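Local coordinates for protein putative alpha-L-fucosidase (Bacteroides thetaiotaomicron VPI-5482, PDB 3GZA) that probably hydrolyses alpha-L-fucosidic linkages, as a putative exported glycoside hydrolase of family 29, at residues A270-E282 with D289-K302. Residues are numbered along the deposited sequence; the frame is centred on the assembly and turned at random.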
# COMPACT_ATOMS: atom_id res chain seq x y z
N ALA A 270 31.46 6.28 12.08
CA ALA A 270 31.01 7.45 12.85
C ALA A 270 29.95 8.12 12.01
O ALA A 270 29.99 8.06 10.77
CB ALA A 270 32.16 8.43 13.12
N ASP A 271 28.94 8.73 12.65
CA ASP A 271 27.93 9.43 11.89
C ASP A 271 27.34 10.59 12.68
O ASP A 271 27.40 10.59 13.91
CB ASP A 271 26.83 8.51 11.31
CG ASP A 271 25.92 7.84 12.34
OD1 ASP A 271 26.13 7.86 13.56
OD2 ASP A 271 24.93 7.20 11.85
N THR A 272 26.81 11.55 11.93
CA THR A 272 26.16 12.69 12.54
C THR A 272 25.35 13.42 11.50
O THR A 272 25.71 13.49 10.36
CB THR A 272 27.18 13.70 13.13
OG1 THR A 272 26.50 14.83 13.72
CG2 THR A 272 28.19 14.23 12.07
N PRO A 273 24.21 13.95 11.92
CA PRO A 273 23.53 14.87 11.01
C PRO A 273 24.41 16.12 10.86
O PRO A 273 25.15 16.47 11.79
CB PRO A 273 22.28 15.29 11.78
CG PRO A 273 22.37 14.77 13.07
CD PRO A 273 23.49 13.79 13.20
N LEU A 274 24.37 16.75 9.69
CA LEU A 274 24.99 18.07 9.54
C LEU A 274 24.25 19.11 10.40
O LEU A 274 24.87 19.99 10.98
CB LEU A 274 24.98 18.48 8.08
CG LEU A 274 25.49 19.87 7.77
CD1 LEU A 274 26.98 20.07 8.23
CD2 LEU A 274 25.32 20.20 6.25
N ARG A 275 22.92 18.97 10.48
CA ARG A 275 22.07 19.87 11.21
C ARG A 275 21.97 19.43 12.67
O ARG A 275 20.91 18.94 13.16
CB ARG A 275 20.72 19.94 10.55
CG ARG A 275 20.79 20.69 9.22
CD ARG A 275 19.47 20.71 8.45
NE ARG A 275 19.56 21.70 7.37
CZ ARG A 275 18.56 22.46 6.93
NH1 ARG A 275 17.32 22.31 7.39
NH2 ARG A 275 18.79 23.38 6.00
N GLY A 276 23.08 19.62 13.37
CA GLY A 276 23.21 19.19 14.76
C GLY A 276 23.58 20.27 15.75
O GLY A 276 23.90 19.96 16.89
N ALA A 277 23.54 21.54 15.37
CA ALA A 277 23.86 22.63 16.23
C ALA A 277 22.63 23.20 16.96
O ALA A 277 21.51 22.87 16.63
CB ALA A 277 24.55 23.80 15.40
N ASN A 278 22.92 23.98 17.98
CA ASN A 278 21.96 24.76 18.73
C ASN A 278 20.88 23.91 19.37
O ASN A 278 19.75 24.36 19.54
CB ASN A 278 21.34 25.80 17.78
CG ASN A 278 22.40 26.71 17.14
OD1 ASN A 278 23.34 27.12 17.79
ND2 ASN A 278 22.25 27.01 15.84
N GLY A 279 21.26 22.69 19.73
CA GLY A 279 20.32 21.81 20.44
C GLY A 279 19.49 20.93 19.56
O GLY A 279 18.62 20.19 20.05
N ARG A 280 19.70 21.02 18.25
CA ARG A 280 19.02 20.18 17.28
C ARG A 280 19.90 18.99 16.88
O ARG A 280 21.08 18.92 17.21
CB ARG A 280 18.65 20.99 16.04
CG ARG A 280 17.79 22.18 16.37
CD ARG A 280 16.33 21.81 16.57
NE ARG A 280 15.64 21.47 15.33
CZ ARG A 280 14.55 20.73 15.22
NH1 ARG A 280 14.01 20.12 16.27
NH2 ARG A 280 14.05 20.50 14.03
N HIS A 281 19.29 18.02 16.21
CA HIS A 281 19.98 16.80 15.78
C HIS A 281 19.08 16.18 14.73
O HIS A 281 18.36 15.18 15.00
CB HIS A 281 20.20 15.89 17.00
CG HIS A 281 21.05 14.68 16.75
ND1 HIS A 281 22.42 14.71 16.83
CD2 HIS A 281 20.72 13.42 16.37
CE1 HIS A 281 22.90 13.51 16.52
NE2 HIS A 281 21.88 12.71 16.24
N GLU A 282 19.13 16.74 13.52
CA GLU A 282 18.12 16.46 12.52
C GLU A 282 18.62 15.70 11.30
O GLU A 282 19.39 16.25 10.53
CB GLU A 282 17.47 17.76 12.05
CG GLU A 282 17.03 18.62 13.21
CD GLU A 282 16.21 17.91 14.30
OE1 GLU A 282 15.14 17.31 14.01
OE2 GLU A 282 16.57 18.04 15.49
N ASP A 289 15.43 25.26 10.19
CA ASP A 289 16.67 24.66 10.66
C ASP A 289 17.90 25.18 9.87
O ASP A 289 18.99 24.66 10.05
CB ASP A 289 16.65 23.13 10.58
CG ASP A 289 16.07 22.48 11.83
OD1 ASP A 289 16.15 23.09 12.92
OD2 ASP A 289 15.54 21.34 11.69
N GLU A 290 17.73 26.23 9.05
CA GLU A 290 18.84 26.72 8.24
C GLU A 290 20.07 27.07 9.05
O GLU A 290 21.21 26.90 8.58
CB GLU A 290 18.41 27.94 7.40
CG GLU A 290 17.44 27.60 6.30
CD GLU A 290 16.01 27.29 6.75
OE1 GLU A 290 15.66 27.73 7.91
OE2 GLU A 290 15.28 26.65 5.93
N ASN A 291 19.86 27.60 10.23
CA ASN A 291 20.97 28.07 11.02
C ASN A 291 21.48 27.03 12.02
O ASN A 291 22.31 27.40 12.83
CB ASN A 291 20.60 29.39 11.65
CG ASN A 291 20.56 30.53 10.58
OD1 ASN A 291 21.45 30.62 9.72
ND2 ASN A 291 19.53 31.35 10.62
N ASN A 292 21.00 25.78 11.92
CA ASN A 292 21.35 24.73 12.85
C ASN A 292 22.35 23.76 12.27
O ASN A 292 22.62 22.74 12.83
CB ASN A 292 20.09 24.07 13.36
CG ASN A 292 19.23 25.07 14.12
OD1 ASN A 292 19.75 25.96 14.78
ND2 ASN A 292 17.91 24.93 14.04
N ILE A 293 22.92 24.14 11.13
CA ILE A 293 24.05 23.40 10.57
C ILE A 293 25.28 23.58 11.47
O ILE A 293 25.47 24.63 12.05
CB ILE A 293 24.42 23.84 9.12
CG1 ILE A 293 24.66 25.32 9.03
CG2 ILE A 293 23.30 23.39 8.16
CD1 ILE A 293 25.11 25.82 7.62
N TYR A 294 26.07 22.52 11.66
CA TYR A 294 27.26 22.66 12.48
C TYR A 294 28.25 23.65 11.93
O TYR A 294 28.48 23.68 10.72
CB TYR A 294 27.99 21.31 12.62
CG TYR A 294 27.49 20.38 13.73
CD1 TYR A 294 27.49 20.80 15.03
CD2 TYR A 294 27.03 19.12 13.45
CE1 TYR A 294 27.05 20.00 16.05
CE2 TYR A 294 26.60 18.29 14.45
CZ TYR A 294 26.62 18.72 15.75
OH TYR A 294 26.22 17.88 16.82
N PRO A 295 28.83 24.50 12.78
CA PRO A 295 29.94 25.33 12.35
C PRO A 295 31.11 24.52 11.81
O PRO A 295 31.33 23.35 12.19
CB PRO A 295 30.36 26.04 13.65
CG PRO A 295 29.17 26.06 14.43
CD PRO A 295 28.40 24.87 14.16
N LEU A 296 31.88 25.15 10.94
CA LEU A 296 33.06 24.51 10.37
C LEU A 296 34.03 24.02 11.45
O LEU A 296 34.57 22.92 11.32
CB LEU A 296 33.78 25.50 9.43
CG LEU A 296 35.10 25.00 8.81
CD1 LEU A 296 34.85 23.82 7.94
CD2 LEU A 296 35.84 26.11 8.06
N ASN A 297 34.25 24.79 12.51
CA ASN A 297 35.19 24.41 13.55
C ASN A 297 34.74 23.12 14.24
O ASN A 297 35.55 22.22 14.51
CB ASN A 297 35.46 25.52 14.57
N THR A 298 33.44 22.99 14.49
CA THR A 298 32.91 21.74 15.05
C THR A 298 33.05 20.55 14.11
O THR A 298 33.45 19.46 14.55
CB THR A 298 31.45 21.95 15.48
OG1 THR A 298 31.40 23.08 16.35
CG2 THR A 298 30.96 20.72 16.24
N LEU A 299 32.78 20.76 12.82
CA LEU A 299 32.96 19.71 11.84
C LEU A 299 34.41 19.23 11.75
O LEU A 299 34.66 18.04 11.54
CB LEU A 299 32.48 20.20 10.46
CG LEU A 299 30.97 20.39 10.31
CD1 LEU A 299 30.63 21.08 8.98
CD2 LEU A 299 30.23 19.01 10.51
N MSE A 300 35.35 20.15 11.87
CA MSE A 300 36.76 19.79 11.84
C MSE A 300 37.16 18.99 13.08
O MSE A 300 37.93 18.05 12.97
CB MSE A 300 37.64 21.01 11.66
CG MSE A 300 37.44 21.66 10.33
SE MSE A 300 37.59 20.50 8.75
CE MSE A 300 39.40 19.76 9.12
N ASP A 301 36.63 19.36 14.24
CA ASP A 301 36.86 18.61 15.49
C ASP A 301 36.34 17.17 15.25
O ASP A 301 37.03 16.18 15.55
CB ASP A 301 36.08 19.32 16.62
CG ASP A 301 36.18 18.62 18.00
OD1 ASP A 301 37.29 18.28 18.45
OD2 ASP A 301 35.11 18.48 18.69
N LYS A 302 35.15 17.05 14.65
CA LYS A 302 34.59 15.72 14.41
C LYS A 302 35.42 14.93 13.42
O LYS A 302 35.67 13.72 13.63
CB LYS A 302 33.13 15.80 14.00
CG LYS A 302 32.23 16.36 15.11
CD LYS A 302 30.80 16.46 14.67
CE LYS A 302 29.95 17.11 15.78
NZ LYS A 302 30.24 16.53 17.13
O HOH W 1 25.66 15.35 16.33
O HOH W 2 16.23 20.10 9.31
O HOH W 3 15.22 24.33 7.42
O HOH W 4 16.68 24.92 4.40
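Tyr294 N donates to Leu274 O (2.9 Å) and Ala277 N to Asn292 O (3.0 Å), one at the first residue of the inverse gamma turn centred on Arg275, the other just past its end. Gly276 CA makes a CH-pi contact over one Tyr294 ring face, 3.9 Å from the centroid; Lys302 CE lies over the rim of the opposite face, and a water joins Tyr294 OH to Thr272 OG1. Arg280, bent at chi2 and chi3 (-80° and -73°), salt-bridges Asp289 side-on: NE meets Asp289 OD1 and NH2 meets OD2, each at 2.9 Å on a syn lone pair, with Glu282 OE2 over the guanidinium face and Glu286 a second partner. Asn292 ND2 reaches Asp289 OD1 from its anti side at 2.8 Å, while Asn292 OD1 takes a nearly straight, in-plane bond from Asn278 ND2 (2.9 Å). With an alanine at Arg280, Asp289 would probably lose both syn bonds and its closest positive partner. Extended Arg275, salt-bridged to Asp329, lays its guanidinium over Asp289 O. Leu274 CD1 packs against Leu299 CD1 of helix 296-304. In this beta-alpha connection of the TIM-barrel-type domain, the buried Asp289 carboxylate, gripped on syn and anti sides, is thus fixed in rotation and joins both segments.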